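Local coordinates for sugar ABC transporter substrate-binding protein (Treponema pallidum subsp. pallidum, PDB 5U2P) that probably binds a small solute, perhaps a sugar, outside the inner membrane and delivers it to an ABC transporter for uptake, at residues 43-48 / 338-343; 52-55 / 59-62; 210-215 / 221-226; 252-257 / 261-266; 393-398 / 407-412. All coordinates share one frame; numbering follows the deposited sequence.

Contact 1. Residues 43-48 / 338-343; sequences YSSGLQ and FEEHKG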
# COMPACT_ATOMS: atom_id res chain seq x y z
N TYR A 43 -15.25 -7.94 11.65
CA TYR A 43 -15.79 -9.28 11.89
C TYR A 43 -16.80 -9.61 10.81
O TYR A 43 -18.01 -9.65 11.06
CB TYR A 43 -16.42 -9.37 13.28
CG TYR A 43 -16.85 -10.77 13.69
CD1 TYR A 43 -16.09 -11.89 13.34
CD2 TYR A 43 -18.00 -10.97 14.44
CE1 TYR A 43 -16.48 -13.16 13.72
CE2 TYR A 43 -18.40 -12.24 14.83
CZ TYR A 43 -17.64 -13.33 14.47
OH TYR A 43 -18.04 -14.59 14.85
N SER A 44 -16.28 -9.82 9.61
CA SER A 44 -17.11 -9.99 8.43
C SER A 44 -17.78 -11.36 8.38
O SER A 44 -17.47 -12.25 9.16
CB SER A 44 -16.24 -9.80 7.18
OG SER A 44 -15.20 -10.77 7.15
N SER A 45 -18.70 -11.51 7.44
CA SER A 45 -19.28 -12.82 7.19
C SER A 45 -18.16 -13.77 6.76
O SER A 45 -18.21 -14.96 7.06
CB SER A 45 -20.39 -12.74 6.12
OG SER A 45 -19.99 -11.98 5.00
N GLY A 46 -17.15 -13.22 6.08
CA GLY A 46 -16.00 -14.01 5.65
C GLY A 46 -15.34 -14.71 6.83
O GLY A 46 -15.19 -15.94 6.83
N LEU A 47 -14.96 -13.94 7.83
CA LEU A 47 -14.33 -14.50 9.02
C LEU A 47 -15.29 -15.36 9.84
O LEU A 47 -14.89 -16.35 10.44
CB LEU A 47 -13.76 -13.40 9.91
CG LEU A 47 -12.43 -12.79 9.45
CD1 LEU A 47 -11.98 -11.76 10.45
CD2 LEU A 47 -11.35 -13.84 9.24
N GLN A 48 -16.56 -14.99 9.89
CA GLN A 48 -17.52 -15.79 10.65
C GLN A 48 -17.58 -17.20 10.11
O GLN A 48 -17.52 -18.16 10.87
CB GLN A 48 -18.92 -15.17 10.59
CG GLN A 48 -19.07 -13.93 11.45
CD GLN A 48 -20.37 -13.20 11.17
OE1 GLN A 48 -21.41 -13.83 10.96
NE2 GLN A 48 -20.31 -11.87 11.14
N PHE A 338 -12.37 -15.55 0.35
CA PHE A 338 -12.38 -14.51 -0.65
C PHE A 338 -13.59 -14.58 -1.58
O PHE A 338 -13.67 -13.81 -2.55
CB PHE A 338 -11.08 -14.54 -1.45
CG PHE A 338 -9.99 -13.69 -0.82
CD1 PHE A 338 -9.13 -14.23 0.12
CD2 PHE A 338 -9.91 -12.34 -1.10
CE1 PHE A 338 -8.17 -13.44 0.74
CE2 PHE A 338 -8.95 -11.54 -0.49
CZ PHE A 338 -8.08 -12.10 0.43
N GLU A 339 -14.53 -15.47 -1.28
CA GLU A 339 -15.85 -15.38 -1.90
C GLU A 339 -16.64 -14.24 -1.26
O GLU A 339 -17.62 -13.76 -1.82
CB GLU A 339 -16.60 -16.71 -1.77
CG GLU A 339 -16.03 -17.80 -2.67
CD GLU A 339 -16.72 -19.13 -2.50
OE1 GLU A 339 -17.70 -19.18 -1.72
OE2 GLU A 339 -16.29 -20.11 -3.13
N GLU A 340 -16.17 -13.79 -0.10
CA GLU A 340 -16.79 -12.70 0.65
C GLU A 340 -15.84 -11.52 0.87
O GLU A 340 -16.23 -10.36 0.76
CB GLU A 340 -17.27 -13.21 2.00
CG GLU A 340 -18.20 -14.39 1.91
CD GLU A 340 -19.07 -14.54 3.14
OE1 GLU A 340 -18.75 -15.41 3.99
OE2 GLU A 340 -20.06 -13.79 3.26
N HIS A 341 -14.60 -11.81 1.21
CA HIS A 341 -13.66 -10.77 1.58
C HIS A 341 -13.18 -10.03 0.34
O HIS A 341 -12.80 -10.65 -0.65
CB HIS A 341 -12.48 -11.37 2.34
CG HIS A 341 -11.59 -10.36 2.98
ND1 HIS A 341 -11.99 -9.56 4.02
CD2 HIS A 341 -10.31 -10.01 2.70
CE1 HIS A 341 -11.00 -8.75 4.36
NE2 HIS A 341 -9.97 -9.00 3.58
N LYS A 342 -13.20 -8.70 0.41
CA LYS A 342 -12.79 -7.84 -0.68
C LYS A 342 -11.30 -7.55 -0.62
O LYS A 342 -10.66 -7.65 0.44
CB LYS A 342 -13.56 -6.52 -0.63
CG LYS A 342 -15.07 -6.69 -0.56
CD LYS A 342 -15.78 -5.34 -0.45
CE LYS A 342 -17.30 -5.49 -0.48
NZ LYS A 342 -18.00 -4.17 -0.32
N GLY A 343 -10.74 -7.20 -1.78
CA GLY A 343 -9.37 -6.74 -1.84
C GLY A 343 -8.47 -7.79 -2.46
O GLY A 343 -8.92 -8.84 -2.91
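S45 OG donates a hydrogen bond of 2.5 Å to OE2 of E340. This is the shortest polar link between the two segments. The hydroxyl comes from above the carboxylate plane, 56° out of it. The S45 side chain is turned so that OG sits between the backbone N and the carbonyl carbon (chi1 47°). E340 reaches across with its chain extended beyond CG, and its CB lies 3.9 Å from G46 CA. The other carboxylate oxygen turns to the backbone. E340 OE1 stands 3.1 Å from S45 O, an acceptor facing an acceptor, and G46 N near it is badly angled for a bond. A weak hydrogen bond from N49 ND2 also reaches OE1.

The contact lies at the start of helix 45-58, the helix of a beta-alpha-beta unit with strands 33-39 and 61-67. S44 is its N-cap: L47 N donates to S44 OG at 3.3 Å, with an N-H...O angle of 166°. A carboxylate beside this first turn may gain from the helix dipole. Within 43-48, Q48 NE2 donates to Y43 O at 3.2 Å, and Q48 CG lies over one face of the Y43 ring. The partner loop follows helix 331-337. H341 stacks on F337 and its NE2 bonds N134 OD1, while K342 O accepts from N134 ND2.

Contact 2. Residues 52-55 / 59-62; sequences TKLE and GIAV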
# COMPACT_ATOMS: atom_id res chain seq x y z
N THR A 52 -16.57 -20.76 11.62
CA THR A 52 -17.59 -21.80 11.68
C THR A 52 -17.05 -23.10 11.10
O THR A 52 -17.28 -24.17 11.67
CB THR A 52 -18.89 -21.40 10.93
OG1 THR A 52 -19.43 -20.22 11.52
CG2 THR A 52 -19.93 -22.51 11.02
N LYS A 53 -16.35 -23.01 9.97
CA LYS A 53 -15.70 -24.16 9.35
C LYS A 53 -14.66 -24.76 10.27
O LYS A 53 -14.49 -25.97 10.34
CB LYS A 53 -15.01 -23.77 8.04
CG LYS A 53 -15.92 -23.72 6.83
CD LYS A 53 -15.13 -23.35 5.58
CE LYS A 53 -14.17 -24.46 5.16
NZ LYS A 53 -13.45 -24.12 3.90
N LEU A 54 -13.93 -23.90 10.95
CA LEU A 54 -12.90 -24.37 11.83
C LEU A 54 -13.48 -25.25 12.93
O LEU A 54 -12.92 -26.30 13.26
CB LEU A 54 -12.16 -23.17 12.43
CG LEU A 54 -10.70 -23.31 12.82
CD1 LEU A 54 -9.84 -23.73 11.64
CD2 LEU A 54 -10.26 -21.97 13.39
N GLU A 55 -14.59 -24.81 13.50
CA GLU A 55 -15.23 -25.56 14.58
C GLU A 55 -15.83 -26.85 14.05
O GLU A 55 -15.74 -27.89 14.69
CB GLU A 55 -16.30 -24.72 15.27
CG GLU A 55 -16.98 -25.46 16.42
CD GLU A 55 -17.84 -24.56 17.28
OE1 GLU A 55 -17.76 -23.32 17.11
OE2 GLU A 55 -18.59 -25.09 18.12
N GLY A 59 -12.58 -29.20 14.91
CA GLY A 59 -12.90 -29.39 16.32
C GLY A 59 -12.28 -28.32 17.18
O GLY A 59 -11.84 -28.58 18.30
N ILE A 60 -12.23 -27.10 16.66
CA ILE A 60 -11.74 -25.97 17.45
C ILE A 60 -12.92 -25.03 17.69
O ILE A 60 -13.37 -24.34 16.77
CB ILE A 60 -10.58 -25.23 16.77
CG1 ILE A 60 -9.40 -26.19 16.53
CG2 ILE A 60 -10.12 -24.08 17.66
CD1 ILE A 60 -8.24 -25.59 15.78
N ALA A 61 -13.44 -25.04 18.91
CA ALA A 61 -14.51 -24.13 19.29
C ALA A 61 -13.95 -22.71 19.44
O ALA A 61 -13.22 -22.43 20.39
CB ALA A 61 -15.16 -24.58 20.57
N VAL A 62 -14.28 -21.84 18.50
CA VAL A 62 -13.82 -20.45 18.53
C VAL A 62 -14.86 -19.56 19.19
O VAL A 62 -16.04 -19.59 18.83
CB VAL A 62 -13.55 -19.92 17.11
CG1 VAL A 62 -13.01 -18.51 17.17
CG2 VAL A 62 -12.57 -20.83 16.37
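This is a tight helix-to-strand turn within a beta-alpha-beta unit, where L54 and E55 near the end of helix 45-58 meet I60, just before strand 61-67, and A61 and V62 at its start. The strand lies at an edge of the five-stranded sheet, parallel to strand 33-39, which opens the unit. G59 is the first residue to leave the helix. Its positive phi of 64° lets the chain swing back toward the sheet. G59 N makes a weak hydrogen bond to E55 O, 3.4 Å long.

L54 carries the apolar side of the contact. L54 CG is 4.4 Å from I60 CB. The L54 CD2 methyl meets the CG2 methyl of V62 at 3.9 Å. The side chain swings CG away from the backbone N (chi1 -151°), and its branch then lies between helix and sheet. Beyond the two segments, L54 also packs on A324 and V327 of helix 318-329 and on Y333. I60 and V62 rest on L34 and V36 of the neighbouring strand. Backbone bonds join G59 to V32 and A61 to V32 and L34.

E55 runs along the exposed side. Its chain is extended and passes the strand backbone, with E55 CD 3.9 Å from A61 CA. At 4.0 Å, E55 OE1 is too far from V62 N for a hydrogen bond. Nearer the main chain the fit is closer: I60 O receives a CA-H...O contact from E55 CA at 3.1 Å, and E55 CB is 3.3 Å from the same oxygen.

Contact 3. Residues 210-215 / 221-226; sequences VKRATD and THERAL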
# COMPACT_ATOMS: atom_id res chain seq x y z
N VAL A 210 11.09 7.55 7.34
CA VAL A 210 9.89 7.82 8.14
C VAL A 210 10.29 7.97 9.61
O VAL A 210 9.81 8.87 10.32
CB VAL A 210 8.84 6.70 7.99
CG1 VAL A 210 7.66 6.95 8.91
CG2 VAL A 210 8.37 6.64 6.53
N LYS A 211 11.20 7.12 10.06
CA LYS A 211 11.67 7.14 11.44
C LYS A 211 12.29 8.49 11.79
O LYS A 211 11.93 9.11 12.80
CB LYS A 211 12.68 6.01 11.66
CG LYS A 211 13.11 5.81 13.12
CD LYS A 211 11.94 5.31 13.97
CE LYS A 211 12.40 4.77 15.32
NZ LYS A 211 12.90 5.84 16.22
N ARG A 212 13.23 8.95 10.97
CA ARG A 212 13.96 10.16 11.31
C ARG A 212 13.10 11.39 11.04
O ARG A 212 13.25 12.41 11.70
CB ARG A 212 15.31 10.25 10.58
CG ARG A 212 15.32 10.35 9.07
CD ARG A 212 16.78 10.49 8.59
NE ARG A 212 16.94 10.40 7.13
CZ ARG A 212 17.06 9.25 6.46
NH1 ARG A 212 17.02 8.08 7.08
NH2 ARG A 212 17.22 9.29 5.14
N ALA A 213 12.14 11.28 10.12
CA ALA A 213 11.20 12.37 9.92
C ALA A 213 10.28 12.49 11.15
O ALA A 213 9.94 13.60 11.57
CB ALA A 213 10.37 12.16 8.65
N THR A 214 9.93 11.35 11.72
CA THR A 214 8.95 11.29 12.80
C THR A 214 9.54 11.70 14.15
O THR A 214 8.85 12.35 14.94
CB THR A 214 8.35 9.88 12.92
OG1 THR A 214 7.73 9.52 11.67
CG2 THR A 214 7.29 9.84 14.00
N ASP A 215 10.81 11.36 14.41
CA ASP A 215 11.45 11.76 15.68
C ASP A 215 12.18 13.11 15.55
O ASP A 215 12.86 13.54 16.48
CB ASP A 215 12.39 10.66 16.19
CG ASP A 215 13.62 10.44 15.30
OD1 ASP A 215 13.95 11.29 14.46
OD2 ASP A 215 14.27 9.38 15.48
N THR A 221 18.88 18.65 4.24
CA THR A 221 19.99 19.03 3.38
C THR A 221 21.02 17.93 3.28
O THR A 221 21.96 18.00 2.48
CB THR A 221 20.67 20.33 3.87
OG1 THR A 221 21.13 20.16 5.21
CG2 THR A 221 19.67 21.48 3.82
N HIS A 222 20.86 16.90 4.10
CA HIS A 222 21.71 15.73 4.00
C HIS A 222 21.08 14.67 3.07
O HIS A 222 21.73 13.68 2.72
CB HIS A 222 21.97 15.19 5.41
CG HIS A 222 22.65 16.17 6.32
ND1 HIS A 222 22.29 17.50 6.38
CD2 HIS A 222 23.67 16.02 7.21
CE1 HIS A 222 23.05 18.13 7.26
NE2 HIS A 222 23.90 17.25 7.78
N GLU A 223 19.83 14.87 2.65
CA GLU A 223 19.12 13.84 1.89
C GLU A 223 19.44 13.90 0.40
O GLU A 223 18.53 14.02 -0.42
CB GLU A 223 17.61 13.95 2.11
CG GLU A 223 17.19 13.85 3.58
CD GLU A 223 17.42 12.48 4.18
OE1 GLU A 223 17.56 12.39 5.42
OE2 GLU A 223 17.46 11.48 3.43
N ARG A 224 20.71 13.79 0.03
CA ARG A 224 21.09 14.02 -1.36
C ARG A 224 20.70 12.84 -2.26
O ARG A 224 20.70 12.97 -3.49
CB ARG A 224 22.59 14.35 -1.47
CG ARG A 224 23.51 13.25 -1.05
CD ARG A 224 24.96 13.77 -0.90
NE ARG A 224 25.83 12.72 -0.40
CZ ARG A 224 26.43 11.81 -1.16
NH1 ARG A 224 26.27 11.83 -2.48
NH2 ARG A 224 27.20 10.89 -0.61
N ALA A 225 20.31 11.72 -1.66
CA ALA A 225 19.81 10.60 -2.45
C ALA A 225 18.54 11.01 -3.18
O ALA A 225 18.22 10.48 -4.24
CB ALA A 225 19.56 9.36 -1.56
N LEU A 226 17.82 11.98 -2.60
CA LEU A 226 16.56 12.49 -3.15
C LEU A 226 16.75 13.53 -4.25
O LEU A 226 15.77 13.91 -4.91
CB LEU A 226 15.72 13.12 -2.04
CG LEU A 226 14.85 12.15 -1.23
CD1 LEU A 226 15.56 10.87 -0.95
CD2 LEU A 226 14.40 12.77 0.06
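R212 and E223 make the contact through a salt bridge with two charged hydrogen bonds. R212 NE donates to E223 OE1 at 2.7 Å, and R212 NH2 donates to E223 OE2 at 2.8 Å. The grip is side-on, one nitrogen to each oxygen. Guanidinium and carboxylate planes are 14° apart, so the two groups meet nearly edge to edge. NH2 uses the syn lone pair of OE2. NE arrives on the syn side of OE1, 22° out of the carboxylate plane. The two side chains come from opposite directions. R212 is extended from CG to NE, whereas E223 bends at chi2 (-68°) to present both oxygens. The CA atoms of the pair remain 11.4 Å apart, so the side chains alone span the gap.

Local hydrogen bonds shape the two ends. Residues 210-214 close helix 191-214. V210 O accepts from T214 N and, in a side-chain bond of 2.6 Å, from T214 OG1; the two donors reach it from opposite faces of its plane. E223 is the centre of an inverse gamma turn, in which R224 N makes a weak bond to H222 O. L226 N bonds E223 O. R212 also pairs by its backbone with I218 in the connecting loop.

Apolar packing comes from outside the pair. E223 touches I218 and L209.

E223 is buried, where a carboxylate would be costly without a partner. The paired R212 supplies charge and two donors at once, and two bonds in nearly one plane limit rotation of either group. The bridge ties the end of the helix to the chain leading into helix 227-238.

Contact 4. Residues 252-257 / 261-266; sequences REIIHD and DRIAMY
R262 N donates to D257 O at 3.0 Å, with an N-H...O angle of 157°, as the chain turns from helix 251-258 toward strand 263-267. D261 has a positive phi and makes the reversal. The CA atoms of D257 and R262 are 5.2 Å apart. After the turn the chain bends again at A264, and residues 265-266 run on as strand.

I263 and Y266 turn toward the helix and meet I254 on it. I263 CD1 lies 3.8 Å from D257 CB and 4.1 Å from I254 CD1. I254 CG2 meets the Y266 ring at CD1, 3.7 Å away, and the two side chains cross at about a right angle. Y266 OH is hydrogen-bonded to S183 OG.

The polar groups lie on the outer side. D257 OD1 and R262 NH1 form a long salt bridge of 3.7 Å, with their planes 49° apart. A water lies between the two, but its short leg to OD1 makes its position doubtful. H256 ND1 makes a weak bond to D257 OD1, and H256 CE1 is 3.8 Å from R262 NH1. H256 reaches this side because its CG is anti to the backbone N (chi1 -177°). D261 OD1 has its own partner, a salt bridge to R280 NH1.

The turn is a Schellman motif with D261 as the C-prime residue, and it leads the chain from helix into strand 263-267 of the six-stranded mixed sheet.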
# COMPACT_ATOMS: atom_id res chain seq x y z
N ARG A 252 -13.03 11.54 -7.74
CA ARG A 252 -14.26 11.54 -8.55
C ARG A 252 -14.07 12.32 -9.87
O ARG A 252 -14.65 11.97 -10.90
CB ARG A 252 -15.42 12.15 -7.74
CG ARG A 252 -16.75 12.29 -8.49
CD ARG A 252 -17.38 13.67 -8.26
NE ARG A 252 -17.97 13.79 -6.93
CZ ARG A 252 -19.27 13.68 -6.66
NH1 ARG A 252 -20.16 13.46 -7.62
NH2 ARG A 252 -19.68 13.81 -5.41
N GLU A 253 -13.26 13.37 -9.81
CA GLU A 253 -12.99 14.20 -10.98
C GLU A 253 -12.07 13.49 -11.96
O GLU A 253 -12.29 13.53 -13.17
CB GLU A 253 -12.41 15.54 -10.54
CG GLU A 253 -13.39 16.32 -9.70
CD GLU A 253 -12.86 17.66 -9.24
OE1 GLU A 253 -12.02 17.68 -8.31
OE2 GLU A 253 -13.28 18.70 -9.80
N ILE A 254 -11.06 12.80 -11.46
CA ILE A 254 -10.20 11.97 -12.30
C ILE A 254 -11.01 10.91 -13.02
O ILE A 254 -10.85 10.71 -14.21
CB ILE A 254 -9.09 11.29 -11.45
CG1 ILE A 254 -8.10 12.31 -10.90
CG2 ILE A 254 -8.39 10.17 -12.24
CD1 ILE A 254 -7.37 13.10 -11.92
N ILE A 255 -11.89 10.22 -12.29
CA ILE A 255 -12.71 9.19 -12.90
C ILE A 255 -13.59 9.79 -14.01
O ILE A 255 -13.71 9.23 -15.12
CB ILE A 255 -13.60 8.49 -11.84
CG1 ILE A 255 -12.72 7.73 -10.84
CG2 ILE A 255 -14.58 7.54 -12.52
CD1 ILE A 255 -13.44 7.32 -9.58
N HIS A 256 -14.21 10.92 -13.70
CA HIS A 256 -15.07 11.61 -14.65
C HIS A 256 -14.32 11.92 -15.93
O HIS A 256 -14.81 11.62 -17.04
CB HIS A 256 -15.61 12.89 -14.04
CG HIS A 256 -16.57 13.61 -14.92
ND1 HIS A 256 -16.16 14.46 -15.93
CD2 HIS A 256 -17.92 13.63 -14.93
CE1 HIS A 256 -17.22 14.95 -16.53
NE2 HIS A 256 -18.30 14.49 -15.93
N ASP A 257 -13.12 12.49 -15.80
CA ASP A 257 -12.35 12.87 -16.97
C ASP A 257 -11.71 11.67 -17.68
O ASP A 257 -11.65 11.64 -18.92
CB ASP A 257 -11.27 13.89 -16.58
CG ASP A 257 -11.85 15.24 -16.14
OD1 ASP A 257 -13.01 15.54 -16.49
OD2 ASP A 257 -11.12 16.00 -15.45
N ASP A 261 -12.09 10.13 -21.94
CA ASP A 261 -10.90 10.19 -22.79
C ASP A 261 -10.20 11.55 -22.69
O ASP A 261 -9.61 12.03 -23.66
CB ASP A 261 -11.25 9.90 -24.27
CG ASP A 261 -11.70 8.46 -24.52
OD1 ASP A 261 -11.65 7.60 -23.62
OD2 ASP A 261 -12.08 8.18 -25.67
N ARG A 262 -10.25 12.17 -21.51
CA ARG A 262 -9.60 13.48 -21.31
C ARG A 262 -8.26 13.36 -20.58
O ARG A 262 -7.58 14.37 -20.36
CB ARG A 262 -10.53 14.41 -20.55
CG ARG A 262 -11.74 14.81 -21.32
CD ARG A 262 -12.73 15.50 -20.44
NE ARG A 262 -13.95 15.74 -21.18
CZ ARG A 262 -15.08 16.21 -20.65
NH1 ARG A 262 -15.15 16.49 -19.36
NH2 ARG A 262 -16.14 16.36 -21.43
N ILE A 263 -7.90 12.13 -20.20
CA ILE A 263 -6.62 11.83 -19.54
C ILE A 263 -5.92 10.60 -20.15
O ILE A 263 -6.47 9.50 -20.18
CB ILE A 263 -6.82 11.51 -18.04
CG1 ILE A 263 -7.55 12.63 -17.33
CG2 ILE A 263 -5.45 11.20 -17.37
CD1 ILE A 263 -7.91 12.27 -15.90
N ALA A 264 -4.67 10.79 -20.56
CA ALA A 264 -3.91 9.70 -21.18
C ALA A 264 -3.39 8.74 -20.13
O ALA A 264 -3.48 7.52 -20.29
CB ALA A 264 -2.76 10.26 -21.99
N MET A 265 -2.84 9.32 -19.06
CA MET A 265 -2.16 8.58 -18.01
C MET A 265 -2.57 9.10 -16.64
O MET A 265 -2.73 10.30 -16.45
CB MET A 265 -0.64 8.70 -18.15
CG MET A 265 -0.07 8.05 -19.38
SD MET A 265 1.71 8.25 -19.48
CE MET A 265 1.84 10.00 -19.79
N TYR A 266 -2.72 8.18 -15.69
CA TYR A 266 -2.98 8.52 -14.30
C TYR A 266 -1.99 7.74 -13.44
O TYR A 266 -1.85 6.55 -13.63
CB TYR A 266 -4.43 8.18 -13.91
CG TYR A 266 -4.63 8.24 -12.41
CD1 TYR A 266 -4.76 9.46 -11.76
CD2 TYR A 266 -4.61 7.09 -11.64
CE1 TYR A 266 -4.93 9.52 -10.37
CE2 TYR A 266 -4.76 7.14 -10.28
CZ TYR A 266 -4.91 8.35 -9.65
OH TYR A 266 -5.05 8.35 -8.29
O HOH W 1 -13.46 17.66 -17.54

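Contact 5. Residues 393-398 / 407-412; sequences PDFAAY and HTMLHR
The C-terminal helix 406-417 packs here against the loop 393-398, through M409 and R412 on the helix and F395 and Y398 on the loop. The Y398 ring is the centre of the contact. R412 CB stands over one face, 4.0 Å from the ring centroid and 12° off the ring normal, a CH-pi contact. D394 O lies over the opposite face, offset toward the rim. The R412 chain stays extended and slides past the ring in the reverse direction. Its guanidinium is turned about 79° from the ring plane. Its NH1 lies 2.7 Å from Y398 O, which meets the guanidinium at its edge. T408 CG2 lies over one face of that group, toward its rim.

M409 lies one turn earlier on the helix. Its chain bends at chi3 (74°), which brings CE to 3.6 Å from F395 O and 3.9 Å from F395 CB. M409 CB also packs on Y398 CD2 at 4.2 Å, and Y398 CE2 is 3.6 Å from M409 O. The F395 ring carries P393 CB over its centre on one face and meets W220 edge-to-face. M409 continues onto L230 and L234 of helix 227-238.

The side chains meet mainly through carbon, with backbone carbonyls among the close neighbours. R412 serves the contact chiefly through its aliphatic chain, while its charged end sits beside a backbone carbonyl, which would tend to stabilise the positive charge.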
# COMPACT_ATOMS: atom_id res chain seq x y z
N PRO A 393 7.39 17.01 4.16
CA PRO A 393 7.08 18.30 3.55
C PRO A 393 6.13 18.20 2.38
O PRO A 393 6.13 17.19 1.69
CB PRO A 393 8.45 18.80 3.06
CG PRO A 393 9.46 17.93 3.72
CD PRO A 393 8.78 16.61 3.88
N ASP A 394 5.35 19.24 2.16
CA ASP A 394 4.59 19.39 0.93
C ASP A 394 5.53 19.97 -0.13
O ASP A 394 5.52 21.17 -0.39
CB ASP A 394 3.38 20.30 1.17
CG ASP A 394 2.49 20.42 -0.04
OD1 ASP A 394 2.66 19.65 -1.01
OD2 ASP A 394 1.59 21.29 0.00
N PHE A 395 6.39 19.12 -0.68
CA PHE A 395 7.38 19.55 -1.66
C PHE A 395 6.77 20.28 -2.86
O PHE A 395 7.37 21.23 -3.38
CB PHE A 395 8.17 18.34 -2.17
CG PHE A 395 9.21 17.87 -1.21
CD1 PHE A 395 10.30 18.67 -0.92
CD2 PHE A 395 9.13 16.62 -0.64
CE1 PHE A 395 11.27 18.23 -0.05
CE2 PHE A 395 10.10 16.18 0.23
CZ PHE A 395 11.17 16.98 0.53
N ALA A 396 5.59 19.86 -3.31
CA ALA A 396 4.99 20.47 -4.49
C ALA A 396 4.67 21.94 -4.26
O ALA A 396 4.65 22.74 -5.20
CB ALA A 396 3.71 19.71 -4.91
N ALA A 397 4.44 22.31 -3.00
CA ALA A 397 4.16 23.70 -2.67
C ALA A 397 5.37 24.59 -2.92
O ALA A 397 5.22 25.80 -3.09
CB ALA A 397 3.71 23.80 -1.23
N TYR A 398 6.56 24.00 -2.93
CA TYR A 398 7.79 24.75 -3.16
C TYR A 398 8.01 25.06 -4.64
O TYR A 398 8.88 25.87 -4.99
CB TYR A 398 9.02 23.97 -2.66
CG TYR A 398 8.99 23.57 -1.20
CD1 TYR A 398 8.15 24.20 -0.29
CD2 TYR A 398 9.81 22.55 -0.73
CE1 TYR A 398 8.12 23.82 1.05
CE2 TYR A 398 9.80 22.17 0.60
CZ TYR A 398 8.95 22.81 1.49
OH TYR A 398 8.95 22.41 2.81
N HIS A 407 18.22 21.27 -4.67
CA HIS A 407 18.97 21.75 -3.52
C HIS A 407 18.15 22.74 -2.71
O HIS A 407 18.11 22.68 -1.48
CB HIS A 407 20.27 22.44 -3.94
CG HIS A 407 21.27 21.55 -4.61
ND1 HIS A 407 21.76 21.81 -5.87
CD2 HIS A 407 21.95 20.47 -4.15
CE1 HIS A 407 22.66 20.90 -6.18
NE2 HIS A 407 22.80 20.08 -5.16
N THR A 408 17.51 23.68 -3.41
CA THR A 408 16.73 24.70 -2.75
C THR A 408 15.50 24.09 -2.07
O THR A 408 15.16 24.49 -0.96
CB THR A 408 16.33 25.80 -3.74
OG1 THR A 408 17.52 26.50 -4.13
CG2 THR A 408 15.36 26.78 -3.10
N MET A 409 14.86 23.12 -2.72
CA MET A 409 13.73 22.43 -2.09
C MET A 409 14.14 21.75 -0.79
O MET A 409 13.39 21.78 0.18
CB MET A 409 13.11 21.41 -3.06
CG MET A 409 12.52 22.05 -4.30
SD MET A 409 11.99 20.82 -5.52
CE MET A 409 10.50 20.18 -4.74
N LEU A 410 15.33 21.16 -0.73
CA LEU A 410 15.75 20.52 0.50
C LEU A 410 16.03 21.57 1.58
O LEU A 410 15.74 21.33 2.74
CB LEU A 410 16.98 19.63 0.28
CG LEU A 410 16.76 18.41 -0.60
CD1 LEU A 410 18.11 17.77 -0.94
CD2 LEU A 410 15.83 17.38 0.06
N HIS A 411 16.58 22.72 1.20
CA HIS A 411 16.81 23.78 2.17
C HIS A 411 15.50 24.30 2.73
O HIS A 411 15.38 24.58 3.92
CB HIS A 411 17.59 24.94 1.55
CG HIS A 411 19.07 24.77 1.63
ND1 HIS A 411 19.79 24.11 0.66
CD2 HIS A 411 19.95 25.15 2.58
CE1 HIS A 411 21.07 24.12 1.00
NE2 HIS A 411 21.19 24.73 2.16
N ARG A 412 14.52 24.45 1.85
CA ARG A 412 13.22 24.98 2.25
C ARG A 412 12.57 24.01 3.23
O ARG A 412 12.01 24.41 4.24
CB ARG A 412 12.32 25.22 1.04
CG ARG A 412 12.66 26.45 0.21
CD ARG A 412 11.64 26.68 -0.91
NE ARG A 412 11.98 27.86 -1.72
CZ ARG A 412 11.56 28.07 -2.97
NH1 ARG A 412 10.79 27.18 -3.58
NH2 ARG A 412 11.92 29.16 -3.62

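In the fold
Contacts 1 and 2 share helix 45-58, with centres about 16 Å apart, and belong to the lobe of the five-stranded sheet. Contacts 3, 4 and 5 belong to the other lobe. Contacts 3 and 5 touch: E223 O meets L410 CD1 at 3.8 Å, and their centres are about 13 Å apart. Contact 4 lies about 28 Å from contact 5 and 33 Å from contact 3, centre to centre. Contacts 2 and 5 are the most distant pair, about 55 Å between centres. Solute-binding proteins usually hold their ligand in the cleft between lobes. No ligand takes part in any of the five contacts.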